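Side-chain contacts in aminotransferase class-III (Sphaerobacter thermophilus DSM 20745, PDB 6K8H), which belongs to the class-III aminotransferases of the PLP-dependent aminotransferase clan and is also called an omega-transaminase: residues B[24-27]-B[28-32]; B[356-360]-B[361-365]; B[419-422]-B[423-427]; B[348-351]-B[352-356]. All coordinates share one frame; numbering follows the deposited sequence.

Contact 1 of 4, residues B[24-27]-B[28-32]; sequences ERAR and RVLPG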
ATOM      1  N   GLU B  24       4.462 -24.704  11.098  1.00 14.13           N
ATOM      2  CA  GLU B  24       5.841 -25.015  11.462  1.00 15.62           C
ATOM      3  C   GLU B  24       6.823 -24.471  10.436  1.00 14.86           C
ATOM      4  O   GLU B  24       7.891 -23.960  10.799  1.00 16.23           O
ATOM      5  CB  GLU B  24       6.019 -26.524  11.614  1.00 23.08           C
ATOM      6  CG  GLU B  24       7.414 -26.905  12.047  1.00 28.64           C
ATOM      7  CD  GLU B  24       7.577 -28.398  12.226  1.00 40.71           C
ATOM      8  OE1 GLU B  24       7.014 -29.176  11.416  1.00 38.15           O
ATOM      9  OE2 GLU B  24       8.267 -28.800  13.187  1.00 39.90           O
ATOM     10  N   ARG B  25       6.490 -24.594   9.148  1.00 15.07           N
ATOM     11  CA  ARG B  25       7.308 -23.964   8.109  1.00 16.03           C
ATOM     12  C   ARG B  25       7.282 -22.440   8.236  1.00 15.56           C
ATOM     13  O   ARG B  25       8.321 -21.769   8.169  1.00 13.58           O
ATOM     14  CB  ARG B  25       6.804 -24.380   6.724  1.00 15.43           C
ATOM     15  CG  ARG B  25       7.243 -25.735   6.241  1.00 19.75           C
ATOM     16  CD  ARG B  25       6.529 -26.067   4.932  1.00 18.75           C
ATOM     17  NE  ARG B  25       6.892 -25.121   3.874  1.00 20.34           N
ATOM     18  CZ  ARG B  25       6.254 -25.015   2.712  1.00 19.83           C
ATOM     19  NH1 ARG B  25       5.209 -25.786   2.442  1.00 19.64           N
ATOM     20  NH2 ARG B  25       6.661 -24.136   1.815  1.00 18.87           N
ATOM     21  N   ALA B  26       6.088 -21.878   8.424  1.00 12.66           N
ATOM     22  CA  ALA B  26       5.920 -20.431   8.398  1.00 12.35           C
ATOM     23  C   ALA B  26       6.733 -19.757   9.491  1.00 10.87           C
ATOM     24  O   ALA B  26       7.356 -18.712   9.258  1.00  9.77           O
ATOM     25  CB  ALA B  26       4.439 -20.079   8.539  1.00  8.11           C
ATOM     26  N   ARG B  27       6.752 -20.339  10.689  1.00 11.51           N
ATOM     27  CA  ARG B  27       7.405 -19.644  11.794  1.00 10.75           C
ATOM     28  C   ARG B  27       8.913 -19.565  11.635  1.00 12.63           C
ATOM     29  O   ARG B  27       9.550 -18.833  12.395  1.00 12.88           O
ATOM     30  CB  ARG B  27       7.058 -20.286  13.136  1.00 15.05           C
ATOM     31  CG  ARG B  27       7.206 -21.773  13.166  1.00 23.22           C
ATOM     32  CD  ARG B  27       6.463 -22.353  14.360  1.00 28.85           C
ATOM     33  NE  ARG B  27       7.283 -22.317  15.566  1.00 37.04           N
ATOM     34  CZ  ARG B  27       7.233 -21.356  16.484  1.00 42.38           C
ATOM     35  NH1 ARG B  27       6.392 -20.331  16.348  1.00 41.15           N
ATOM     36  NH2 ARG B  27       8.029 -21.426  17.545  1.00 44.97           N
ATOM     37  N   ARG B  28       9.499 -20.282  10.670  1.00 12.56           N
ATOM     38  CA  ARG B  28      10.930 -20.138  10.423  1.00 14.60           C
ATOM     39  C   ARG B  28      11.248 -18.894   9.601  1.00 12.39           C
ATOM     40  O   ARG B  28      12.349 -18.345   9.713  1.00 13.93           O
ATOM     41  CB  ARG B  28      11.475 -21.379   9.710  1.00 17.02           C
ATOM     42  CG  ARG B  28      11.411 -22.675  10.535  1.00 15.70           C
ATOM     43  CD  ARG B  28      11.965 -23.849   9.733  1.00 23.63           C
ATOM     44  NE  ARG B  28      11.159 -25.064   9.897  1.00 32.87           N
ATOM     45  CZ  ARG B  28      10.726 -25.825   8.889  1.00 36.33           C
ATOM     46  NH1 ARG B  28      11.018 -25.501   7.631  1.00 32.01           N
ATOM     47  NH2 ARG B  28      10.000 -26.913   9.136  1.00 33.13           N
ATOM     48  N   VAL B  29      10.312 -18.433   8.769  1.00  9.97           N
ATOM     49  CA  VAL B  29      10.591 -17.369   7.814  1.00  9.83           C
ATOM     50  C   VAL B  29       9.664 -16.164   7.949  1.00 11.40           C
ATOM     51  O   VAL B  29       9.862 -15.165   7.234  1.00 10.21           O
ATOM     52  CB  VAL B  29      10.570 -17.911   6.368  1.00 10.10           C
ATOM     53  CG1 VAL B  29      11.712 -18.955   6.190  1.00 10.07           C
ATOM     54  CG2 VAL B  29       9.213 -18.559   6.034  1.00  9.35           C
ATOM     55  N   LEU B  30       8.667 -16.262   8.825  1.00  8.31           N
ATOM     56  CA  LEU B  30       7.738 -15.143   9.115  1.00 11.09           C
ATOM     57  C   LEU B  30       7.657 -14.995  10.635  1.00 11.16           C
ATOM     58  O   LEU B  30       7.692 -16.023  11.314  1.00 12.07           O
ATOM     59  CB  LEU B  30       6.360 -15.462   8.538  1.00 10.45           C
ATOM     60  CG  LEU B  30       6.298 -15.684   7.029  1.00 12.75           C
ATOM     61  CD1 LEU B  30       5.312 -16.785   6.706  1.00 16.11           C
ATOM     62  CD2 LEU B  30       5.925 -14.406   6.297  1.00 13.80           C
ATOM     63  N   PRO B  31       7.517 -13.780  11.202  1.00  9.72           N
ATOM     64  CA  PRO B  31       7.435 -13.649  12.675  1.00  9.95           C
ATOM     65  C   PRO B  31       6.186 -14.323  13.225  1.00 10.51           C
ATOM     66  O   PRO B  31       5.062 -13.935  12.911  1.00 11.01           O
ATOM     67  CB  PRO B  31       7.404 -12.131  12.904  1.00 11.31           C
ATOM     68  CG  PRO B  31       7.785 -11.503  11.582  1.00 10.39           C
ATOM     69  CD  PRO B  31       7.418 -12.480  10.514  1.00 10.61           C
ATOM     70  N   GLY B  32       6.389 -15.340  14.061  1.00 11.65           N
ATOM     71  CA  GLY B  32       5.260 -16.154  14.485  1.00 13.63           C
ATOM     72  C   GLY B  32       4.495 -16.790  13.348  1.00 12.96           C
ATOM     73  O   GLY B  32       3.313 -17.106  13.497  1.00 15.09           O
TER
HETATM   74  O   HOH W   1       8.860 -16.928  14.756  1.00 13.98           O
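The guanidinium of R28 lies back along the last turn of helix 18-29, across the backbone of E24 and R25. One of its faces rests on R25 CA, which sits 3.9 Å above the plane and over its centre, and E24 O is on the same face, 3.6 Å from R28 NE. The side chains of E24 and R25 pass the far end of R28 at a slant. E24 CG comes within 3.9 Å of R28 NH2, and the carboxylate and guanidinium planes are 50° apart; E24 OE1 and R28 NH2, at 4.4 Å, are too far apart for a salt bridge and probably attract only weakly. R25 meets the same group with its aliphatic part, CG to R28 NH1 at 4.0 Å. With CG anti to its carbonyl carbon (chi1 -80°), R25 then bends at chi3, and its own guanidinium makes salt bridges to E102 and E109 of the second subunit. A26 faces another way: its CB touches L30 CD1, and I105 of the second subunit packs against it. The carbonyl oxygen of A26, a buried residue, takes two backbone donors, V29 N and L30 N, the latter at 2.8 Å. A water bridges R27 O, on the last turn, and G32 N beyond it, and G32 turns the chain with a positive phi. Two i-to-i+3 bonds, R28 N to R25 O and V29 N to A26 O, with L30 N sharing the second acceptor, belong to a weakly bonded C-terminal helix turn, here at the dimer interface.

Contact 2 of 4, residues B[356-360]-B[361-365]; sequences EVLRE and AGVPG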
ATOM      1  N   GLU B 356     -34.375 -13.994  15.804  1.00 11.10           N
ATOM      2  CA  GLU B 356     -35.334 -15.010  16.223  1.00 14.77           C
ATOM      3  C   GLU B 356     -34.648 -16.164  16.949  1.00 13.91           C
ATOM      4  O   GLU B 356     -35.196 -16.691  17.920  1.00 15.17           O
ATOM      5  CB  GLU B 356     -36.136 -15.517  15.021  1.00 15.74           C
ATOM      6  CG  GLU B 356     -37.017 -16.740  15.314  1.00 26.27           C
ATOM      7  CD  GLU B 356     -38.132 -16.470  16.327  1.00 33.95           C
ATOM      8  OE1 GLU B 356     -38.327 -15.299  16.727  1.00 37.35           O
ATOM      9  OE2 GLU B 356     -38.823 -17.439  16.728  1.00 40.59           O
ATOM     10  N   VAL B 357     -33.447 -16.567  16.501  1.00 11.38           N
ATOM     11  CA  VAL B 357     -32.708 -17.634  17.191  1.00 11.58           C
ATOM     12  C   VAL B 357     -32.371 -17.210  18.614  1.00 12.87           C
ATOM     13  O   VAL B 357     -32.530 -17.982  19.569  1.00 11.73           O
ATOM     14  CB  VAL B 357     -31.426 -18.008  16.413  1.00 11.96           C
ATOM     15  CG1 VAL B 357     -30.470 -18.824  17.292  1.00 10.91           C
ATOM     16  CG2 VAL B 357     -31.756 -18.778  15.156  1.00 13.34           C
ATOM     17  N   LEU B 358     -31.912 -15.967  18.776  1.00 11.51           N
ATOM     18  CA  LEU B 358     -31.615 -15.455  20.107  1.00 11.83           C
ATOM     19  C   LEU B 358     -32.874 -15.408  20.968  1.00 13.80           C
ATOM     20  O   LEU B 358     -32.848 -15.769  22.153  1.00 13.11           O
ATOM     21  CB  LEU B 358     -30.996 -14.064  19.993  1.00 11.95           C
ATOM     22  CG  LEU B 358     -29.620 -13.967  19.329  1.00 12.17           C
ATOM     23  CD1 LEU B 358     -29.289 -12.510  19.011  1.00 12.48           C
ATOM     24  CD2 LEU B 358     -28.556 -14.565  20.247  1.00 15.48           C
ATOM     25  N   ARG B 359     -33.977 -14.967  20.385  1.00 12.95           N
ATOM     26  CA  ARG B 359     -35.224 -14.861  21.171  1.00 18.43           C
ATOM     27  C   ARG B 359     -35.673 -16.253  21.622  1.00 15.34           C
ATOM     28  O   ARG B 359     -35.926 -16.425  22.769  1.00 14.97           O
ATOM     29  CB  ARG B 359     -36.327 -14.231  20.326  1.00 17.83           C
ATOM     30  CG  ARG B 359     -37.617 -14.018  21.091  1.00 21.73           C
ATOM     31  CD  ARG B 359     -38.839 -13.922  20.196  1.00 29.95           C
ATOM     32  NE  ARG B 359     -39.156 -15.175  19.551  1.00 34.29           N
ATOM     33  CZ  ARG B 359     -39.724 -16.210  20.154  1.00 35.25           C
ATOM     34  NH1 ARG B 359     -40.078 -16.143  21.420  1.00 36.59           N
ATOM     35  NH2 ARG B 359     -39.951 -17.317  19.486  1.00 39.02           N
ATOM     36  N   GLU B 360     -35.687 -17.212  20.710  1.00 14.47           N
ATOM     37  CA  GLU B 360     -36.130 -18.590  21.037  1.00 21.28           C
ATOM     38  C   GLU B 360     -35.215 -19.229  22.089  1.00 22.53           C
ATOM     39  O   GLU B 360     -35.725 -19.995  22.885  1.00 20.08           O
ATOM     40  CB  GLU B 360     -36.273 -19.499  19.820  1.00 18.81           C
ATOM     41  CG  GLU B 360     -37.200 -20.672  20.098  1.00 37.85           C
ATOM     42  CD  GLU B 360     -36.831 -21.998  19.455  1.00 47.31           C
ATOM     43  OE1 GLU B 360     -37.499 -23.018  19.736  1.00 55.86           O
ATOM     44  OE2 GLU B 360     -35.884 -22.013  18.676  1.00 50.25           O
ATOM     45  N   ALA B 361     -33.910 -18.994  22.005  1.00 14.52           N
ATOM     46  CA  ALA B 361     -32.971 -19.582  22.980  1.00 16.65           C
ATOM     47  C   ALA B 361     -33.008 -18.832  24.321  1.00 17.00           C
ATOM     48  O   ALA B 361     -32.374 -19.280  25.243  1.00 18.29           O
ATOM     49  CB  ALA B 361     -31.577 -19.631  22.411  1.00 16.82           C
ATOM     50  N   GLY B 362     -33.692 -17.698  24.395  1.00 20.20           N
ATOM     51  CA  GLY B 362     -33.621 -16.952  25.634  1.00 16.46           C
ATOM     52  C   GLY B 362     -32.277 -16.309  25.910  1.00 19.18           C
ATOM     53  O   GLY B 362     -31.939 -16.072  27.072  1.00 20.41           O
ATOM     54  N   VAL B 363     -31.490 -16.045  24.873  1.00 12.27           N
ATOM     55  CA  VAL B 363     -30.138 -15.505  25.002  1.00 12.98           C
ATOM     56  C   VAL B 363     -30.214 -14.022  24.669  1.00 18.20           C
ATOM     57  O   VAL B 363     -30.614 -13.677  23.546  1.00 15.38           O
ATOM     58  CB  VAL B 363     -29.147 -16.228  24.079  1.00 11.54           C
ATOM     59  CG1 VAL B 363     -27.753 -15.582  24.154  1.00 13.28           C
ATOM     60  CG2 VAL B 363     -29.075 -17.723  24.440  1.00 12.45           C
ATOM     61  N   PRO B 364     -29.850 -13.122  25.582  1.00 13.36           N
ATOM     62  CA  PRO B 364     -29.858 -11.695  25.248  1.00 17.35           C
ATOM     63  C   PRO B 364     -28.891 -11.381  24.115  1.00 13.75           C
ATOM     64  O   PRO B 364     -27.788 -11.926  24.036  1.00 14.19           O
ATOM     65  CB  PRO B 364     -29.431 -11.022  26.556  1.00 20.62           C
ATOM     66  CG  PRO B 364     -29.798 -12.011  27.629  1.00 20.94           C
ATOM     67  CD  PRO B 364     -29.570 -13.356  27.012  1.00 21.18           C
ATOM     68  N   GLY B 365     -29.336 -10.537  23.202  1.00 14.30           N
ATOM     69  CA  GLY B 365     -28.472 -10.156  22.101  1.00 10.23           C
ATOM     70  C   GLY B 365     -29.197  -9.231  21.160  1.00 11.03           C
ATOM     71  O   GLY B 365     -30.381  -8.924  21.329  1.00  9.45           O
TER
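L358 reaches forward from the last turn of helix 337-361 and is wrapped by the chain that leaves it. Its two methyls divide the work. CD1 lies directly against the backbone of G365, 3.9 Å from G365 C. CD2 meets V363 CG1 at 4.1 Å, the two side chains passing at a slant, while L358 CB is 3.6 Å from V363 O. L378 of the loop after strand 373-377 also packs on L358, which is buried. A361 is the second main participant: its CB rests against V357 O at 3.4 Å, its N-H bonds to the same oxygen in the last regular turn, and R445 of helix 427-445 touches its side chain. V363, third in the group, has CG1 opposite its own backbone N (chi1 176°), and this turns the methyl to L358. On the outer side of the helix R359 grips E356 side-on, NE to OE1 at 2.9 Å and NH2 to OE2 at 3.0 Å; both oxygens lie in the guanidinium plane and are met on the syn side, but the carboxylate is tilted, NE standing 32° and NH2 26° out of its plane. Two backbone bonds lead back into the last turn, V363 N to L358 O and G362 N to R359 O. With G362 at positive phi and the hydrophobic pair L358-V363 beside it, this is a Schellman motif ending the helix.

Contact 3 of 4, residues B[419-422]-B[423-427]; sequences GCLS and TPMGV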
ATOM      1  N   GLY B 419     -19.831  -9.978   9.989  1.00  8.23           N
ATOM      2  CA  GLY B 419     -19.841 -10.741   8.760  1.00 10.90           C
ATOM      3  C   GLY B 419     -20.420  -9.959   7.598  1.00 10.05           C
ATOM      4  O   GLY B 419     -21.003  -8.880   7.758  1.00 10.81           O
ATOM      5  N   CYS B 420     -20.217 -10.514   6.407  1.00  8.55           N
ATOM      6  CA  CYS B 420     -20.660  -9.882   5.171  1.00 11.01           C
ATOM      7  C   CYS B 420     -21.157 -10.949   4.203  1.00  9.13           C
ATOM      8  O   CYS B 420     -20.667 -12.083   4.174  1.00  7.40           O
ATOM      9  CB  CYS B 420     -19.563  -9.017   4.534  1.00  7.73           C
ATOM     10  SG  CYS B 420     -18.075  -9.931   4.061  1.00 11.71           S
ATOM     11  N   LEU B 421     -22.142 -10.574   3.403  1.00  9.69           N
ATOM     12  CA  LEU B 421     -22.591 -11.447   2.328  1.00 12.75           C
ATOM     13  C   LEU B 421     -21.777 -11.245   1.046  1.00  8.96           C
ATOM     14  O   LEU B 421     -21.122 -10.223   0.838  1.00 12.06           O
ATOM     15  CB  LEU B 421     -24.071 -11.208   2.031  1.00  9.74           C
ATOM     16  CG  LEU B 421     -25.033 -11.089   3.203  1.00 11.44           C
ATOM     17  CD1 LEU B 421     -26.426 -10.718   2.696  1.00 15.05           C
ATOM     18  CD2 LEU B 421     -25.080 -12.407   3.957  1.00 12.88           C
ATOM     19  N   SER B 422     -21.830 -12.253   0.181  1.00  9.15           N
ATOM     20  CA  SER B 422     -21.280 -12.177  -1.163  1.00 10.17           C
ATOM     21  C   SER B 422     -22.375 -12.491  -2.186  1.00 10.33           C
ATOM     22  O   SER B 422     -23.369 -13.163  -1.881  1.00  8.65           O
ATOM     23  CB  SER B 422     -20.094 -13.134  -1.314  1.00  8.03           C
ATOM     24  OG  SER B 422     -20.508 -14.486  -1.159  1.00  8.76           O
ATOM     25  N   THR B 423     -22.183 -11.987  -3.407  1.00  9.34           N
ATOM     26  CA  THR B 423     -23.204 -12.146  -4.437  1.00 11.27           C
ATOM     27  C   THR B 423     -23.495 -13.598  -4.835  1.00 11.11           C
ATOM     28  O   THR B 423     -24.618 -13.848  -5.305  1.00 11.29           O
ATOM     29  CB  THR B 423     -22.836 -11.340  -5.697  1.00 11.02           C
ATOM     30  OG1 THR B 423     -21.558 -11.757  -6.183  1.00 11.34           O
ATOM     31  CG2 THR B 423     -22.828  -9.834  -5.414  1.00 12.10           C
ATOM     32  N   PRO B 424     -22.592 -14.581  -4.692  1.00 12.05           N
ATOM     33  CA  PRO B 424     -23.013 -15.971  -4.937  1.00 10.68           C
ATOM     34  C   PRO B 424     -24.038 -16.477  -3.939  1.00 13.12           C
ATOM     35  O   PRO B 424     -24.596 -17.562  -4.152  1.00 11.17           O
ATOM     36  CB  PRO B 424     -21.699 -16.767  -4.838  1.00  9.62           C
ATOM     37  CG  PRO B 424     -20.648 -15.785  -5.145  1.00  8.01           C
ATOM     38  CD  PRO B 424     -21.123 -14.501  -4.535  1.00  9.22           C
ATOM     39  N   MET B 425     -24.303 -15.744  -2.861  1.00 11.28           N
ATOM     40  CA  MET B 425     -25.213 -16.233  -1.836  1.00  9.34           C
ATOM     41  C   MET B 425     -26.667 -16.013  -2.214  1.00 12.16           C
ATOM     42  O   MET B 425     -27.020 -15.065  -2.922  1.00 12.67           O
ATOM     43  CB  MET B 425     -24.946 -15.552  -0.491  1.00  8.74           C
ATOM     44  CG  MET B 425     -23.687 -16.019   0.184  1.00 11.92           C
ATOM     45  SD  MET B 425     -23.382 -15.143   1.735  1.00 11.50           S
ATOM     46  CE  MET B 425     -21.837 -15.918   2.204  1.00  9.77           C
ATOM     47  N   GLY B 426     -27.510 -16.908  -1.714  1.00 12.55           N
ATOM     48  CA  GLY B 426     -28.944 -16.761  -1.783  1.00 14.89           C
ATOM     49  C   GLY B 426     -29.596 -17.157  -0.474  1.00 13.35           C
ATOM     50  O   GLY B 426     -28.935 -17.245   0.570  1.00  8.71           O
ATOM     51  N   VAL B 427     -30.912 -17.379  -0.518  1.00 10.86           N
ATOM     52  CA  VAL B 427     -31.618 -17.833   0.683  1.00 11.11           C
ATOM     53  C   VAL B 427     -31.015 -19.105   1.272  1.00 12.91           C
ATOM     54  O   VAL B 427     -30.926 -19.201   2.508  1.00  8.30           O
ATOM     55  CB  VAL B 427     -33.127 -17.962   0.383  1.00 13.49           C
ATOM     56  CG1 VAL B 427     -33.834 -18.754   1.464  1.00 15.41           C
ATOM     57  CG2 VAL B 427     -33.730 -16.576   0.237  1.00 10.09           C
TER
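M425 N donates to S422 O at 2.9 Å, closing a type I beta turn from S422 to M425. The same two residues meet again through a weak bond from S422 N to M425 SD, long at 3.6 Å but nearly straight at 168°. M425 can reach it because its side chain, extended beyond CG, runs from the end of the turn back toward S422 N, with CB 3.2 Å from S422 O. At the start of the turn, S422 OG lies 3.4 Å from P424 CD, at the nitrogen end of the proline ring; a chi1 of 64° sets it there, between the backbone N and C. Packing continues at the sulphur: L421 CD2 touches M425 SD at 3.9 Å, the two side chains crossing at about a right angle, and F67 lies against both. T423 OG1 is bonded to H76, while R342 of helix 337-361 reaches the backbone oxygens of T423 and M425. The turn thus carries the chain from strand 418-420, the neighbour of 373-377 in a three-stranded antiparallel sheet, to G426, the N-cap of helix 427-445, with L421 directed onto L346 and L350 of helix 337-361.

Contact 4 of 4, residues B[348-351]-B[352-356]; sequences QQLR and AGVEE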
ATOM      1  N   GLN B 348     -31.215  -8.411   5.547  1.00 10.71           N
ATOM      2  CA  GLN B 348     -32.337  -8.293   6.473  1.00 17.41           C
ATOM      3  C   GLN B 348     -32.838  -9.667   6.912  1.00 10.91           C
ATOM      4  O   GLN B 348     -33.140  -9.875   8.092  1.00 13.35           O
ATOM      5  CB  GLN B 348     -33.464  -7.475   5.837  1.00 15.75           C
ATOM      6  CG  GLN B 348     -34.475  -6.959   6.842  1.00 21.01           C
ATOM      7  CD  GLN B 348     -35.432  -8.042   7.322  1.00 33.06           C
ATOM      8  OE1 GLN B 348     -35.778  -8.964   6.567  1.00 35.39           O
ATOM      9  NE2 GLN B 348     -35.863  -7.940   8.582  1.00 34.06           N
ATOM     10  N   GLN B 349     -32.959 -10.611   5.970  1.00 13.56           N
ATOM     11  CA  GLN B 349     -33.403 -11.961   6.314  1.00 12.10           C
ATOM     12  C   GLN B 349     -32.442 -12.645   7.283  1.00 12.33           C
ATOM     13  O   GLN B 349     -32.874 -13.298   8.248  1.00  8.72           O
ATOM     14  CB  GLN B 349     -33.573 -12.786   5.038  1.00 15.64           C
ATOM     15  CG  GLN B 349     -34.789 -12.368   4.226  1.00 17.08           C
ATOM     16  CD  GLN B 349     -34.996 -13.222   2.996  1.00 26.72           C
ATOM     17  OE1 GLN B 349     -34.105 -13.344   2.153  1.00 26.06           O
ATOM     18  NE2 GLN B 349     -36.174 -13.830   2.888  1.00 30.74           N
ATOM     19  N   LEU B 350     -31.134 -12.523   7.037  1.00  8.80           N
ATOM     20  CA  LEU B 350     -30.161 -13.103   7.957  1.00  9.33           C
ATOM     21  C   LEU B 350     -30.293 -12.479   9.342  1.00  8.61           C
ATOM     22  O   LEU B 350     -30.345 -13.190  10.355  1.00  8.65           O
ATOM     23  CB  LEU B 350     -28.734 -12.927   7.412  1.00  8.25           C
ATOM     24  CG  LEU B 350     -27.612 -13.646   8.179  1.00 10.55           C
ATOM     25  CD1 LEU B 350     -26.536 -14.175   7.244  1.00  9.54           C
ATOM     26  CD2 LEU B 350     -26.970 -12.736   9.229  1.00  9.74           C
ATOM     27  N   ARG B 351     -30.348 -11.145   9.403  1.00 10.05           N
ATOM     28  CA  ARG B 351     -30.386 -10.460  10.694  1.00 12.85           C
ATOM     29  C   ARG B 351     -31.651 -10.819  11.469  1.00 12.05           C
ATOM     30  O   ARG B 351     -31.595 -11.081  12.681  1.00 12.68           O
ATOM     31  CB  ARG B 351     -30.277  -8.948  10.484  1.00 11.82           C
ATOM     32  CG  ARG B 351     -28.869  -8.494  10.106  1.00 14.08           C
ATOM     33  CD  ARG B 351     -28.711  -6.987  10.257  1.00 13.49           C
ATOM     34  NE  ARG B 351     -29.673  -6.280   9.415  1.00 18.99           N
ATOM     35  CZ  ARG B 351     -29.455  -5.973   8.145  1.00 18.20           C
ATOM     36  NH1 ARG B 351     -28.289  -6.292   7.559  1.00 18.92           N
ATOM     37  NH2 ARG B 351     -30.401  -5.336   7.467  1.00 18.85           N
ATOM     38  N   ALA B 352     -32.793 -10.873  10.783  1.00 11.53           N
ATOM     39  CA  ALA B 352     -34.036 -11.263  11.447  1.00 15.54           C
ATOM     40  C   ALA B 352     -33.983 -12.711  11.921  1.00 12.86           C
ATOM     41  O   ALA B 352     -34.455 -13.028  13.025  1.00 11.41           O
ATOM     42  CB  ALA B 352     -35.225 -11.049  10.510  1.00  9.63           C
ATOM     43  N   GLY B 353     -33.409 -13.604  11.109  1.00 11.23           N
ATOM     44  CA  GLY B 353     -33.293 -14.990  11.529  1.00 10.04           C
ATOM     45  C   GLY B 353     -32.452 -15.144  12.784  1.00 11.09           C
ATOM     46  O   GLY B 353     -32.801 -15.910  13.691  1.00  9.53           O
ATOM     47  N   VAL B 354     -31.342 -14.404  12.859  1.00 11.11           N
ATOM     48  CA  VAL B 354     -30.490 -14.471  14.040  1.00 10.61           C
ATOM     49  C   VAL B 354     -31.213 -13.911  15.263  1.00 10.92           C
ATOM     50  O   VAL B 354     -31.094 -14.450  16.376  1.00 11.42           O
ATOM     51  CB  VAL B 354     -29.163 -13.731  13.786  1.00 14.49           C
ATOM     52  CG1 VAL B 354     -28.402 -13.565  15.086  1.00  8.81           C
ATOM     53  CG2 VAL B 354     -28.327 -14.479  12.755  1.00 11.62           C
ATOM     54  N   GLU B 355     -31.952 -12.814  15.092  1.00  9.41           N
ATOM     55  CA  GLU B 355     -32.699 -12.271  16.226  1.00 10.82           C
ATOM     56  C   GLU B 355     -33.723 -13.280  16.724  1.00 12.68           C
ATOM     57  O   GLU B 355     -33.924 -13.428  17.935  1.00 11.88           O
ATOM     58  CB  GLU B 355     -33.389 -10.959  15.845  1.00 11.25           C
ATOM     59  CG  GLU B 355     -32.448  -9.771  15.705  1.00 18.74           C
ATOM     60  CD  GLU B 355     -33.115  -8.579  15.027  1.00 31.52           C
ATOM     61  OE1 GLU B 355     -34.247  -8.743  14.513  1.00 31.98           O
ATOM     62  OE2 GLU B 355     -32.502  -7.485  14.991  1.00 36.12           O
ATOM     63  N   GLU B 356     -34.375 -13.994  15.804  1.00 11.10           N
ATOM     64  CA  GLU B 356     -35.334 -15.010  16.223  1.00 14.77           C
ATOM     65  C   GLU B 356     -34.648 -16.164  16.949  1.00 13.91           C
ATOM     66  O   GLU B 356     -35.196 -16.691  17.920  1.00 15.17           O
ATOM     67  CB  GLU B 356     -36.136 -15.517  15.021  1.00 15.74           C
ATOM     68  CG  GLU B 356     -37.017 -16.740  15.314  1.00 26.27           C
ATOM     69  CD  GLU B 356     -38.132 -16.470  16.327  1.00 33.95           C
ATOM     70  OE1 GLU B 356     -38.327 -15.299  16.727  1.00 37.35           O
ATOM     71  OE2 GLU B 356     -38.823 -17.439  16.728  1.00 40.59           O
TER
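L350 lies alongside V354 one turn further on, the two side chains pointing the same way, with L350 CD2 and V354 CG2 in contact at 4.2 Å. V354 CG2 also sits 3.4 Å from L350 O, the acceptor of V354 N. The torsion of V354 (chi1 169°) brings CG2 to the N side of the residue and so back toward L350. Both are buried: F433 and V430 of helix 427-445 cover L350, F437 of the same helix meets V354, and F374 and I376 of strand 373-377 close in from the sheet. This is one apolar stripe of the long helix 337-361, which packs between a helix and a three-stranded antiparallel sheet in the class-III aminotransferase fold. On another side Q348 bends at chi2 and lays its amide NE2 3.7 Å from A352 CB. R351 instead doubles back, its guanidinium passing over Q348 N, which lies 3.6 Å above the plane and toward the rim; R351 NH1 makes a weak bond to G371 O, and V367 and F374 pack on the side chain. The extended E355 chain runs past R351 O, CG at 3.4 Å, yet E355 OE2 stays 6.4 Å from R351 NE, too far for a salt bridge. Regular i-to-i+4 bonds run underneath, A352 N to Q348 O, G353 N to Q349 O and on to E355 N with R351 O.

Contacts 2 and 4 follow each other on helix 337-361 and share E356, with centres 11 Å apart: contact 4 is regular helix, partly buried, whereas contact 2 is its surface end, where charge pairing joins a small apolar cap. Contact 3 is the buried one, a turn rather than a helix, and it touches contact 4 through L421 CD2 and L350 CD1 (4.0 Å) and through V427 and Q349. Contact 1 stands apart, its nearest atoms about 24 Å from contact 3, and of the four it alone meets the second subunit. Contacts 1 and 2 both finish helices, but contact 1 ends in a weakly bonded turn and contact 2 in a capped one.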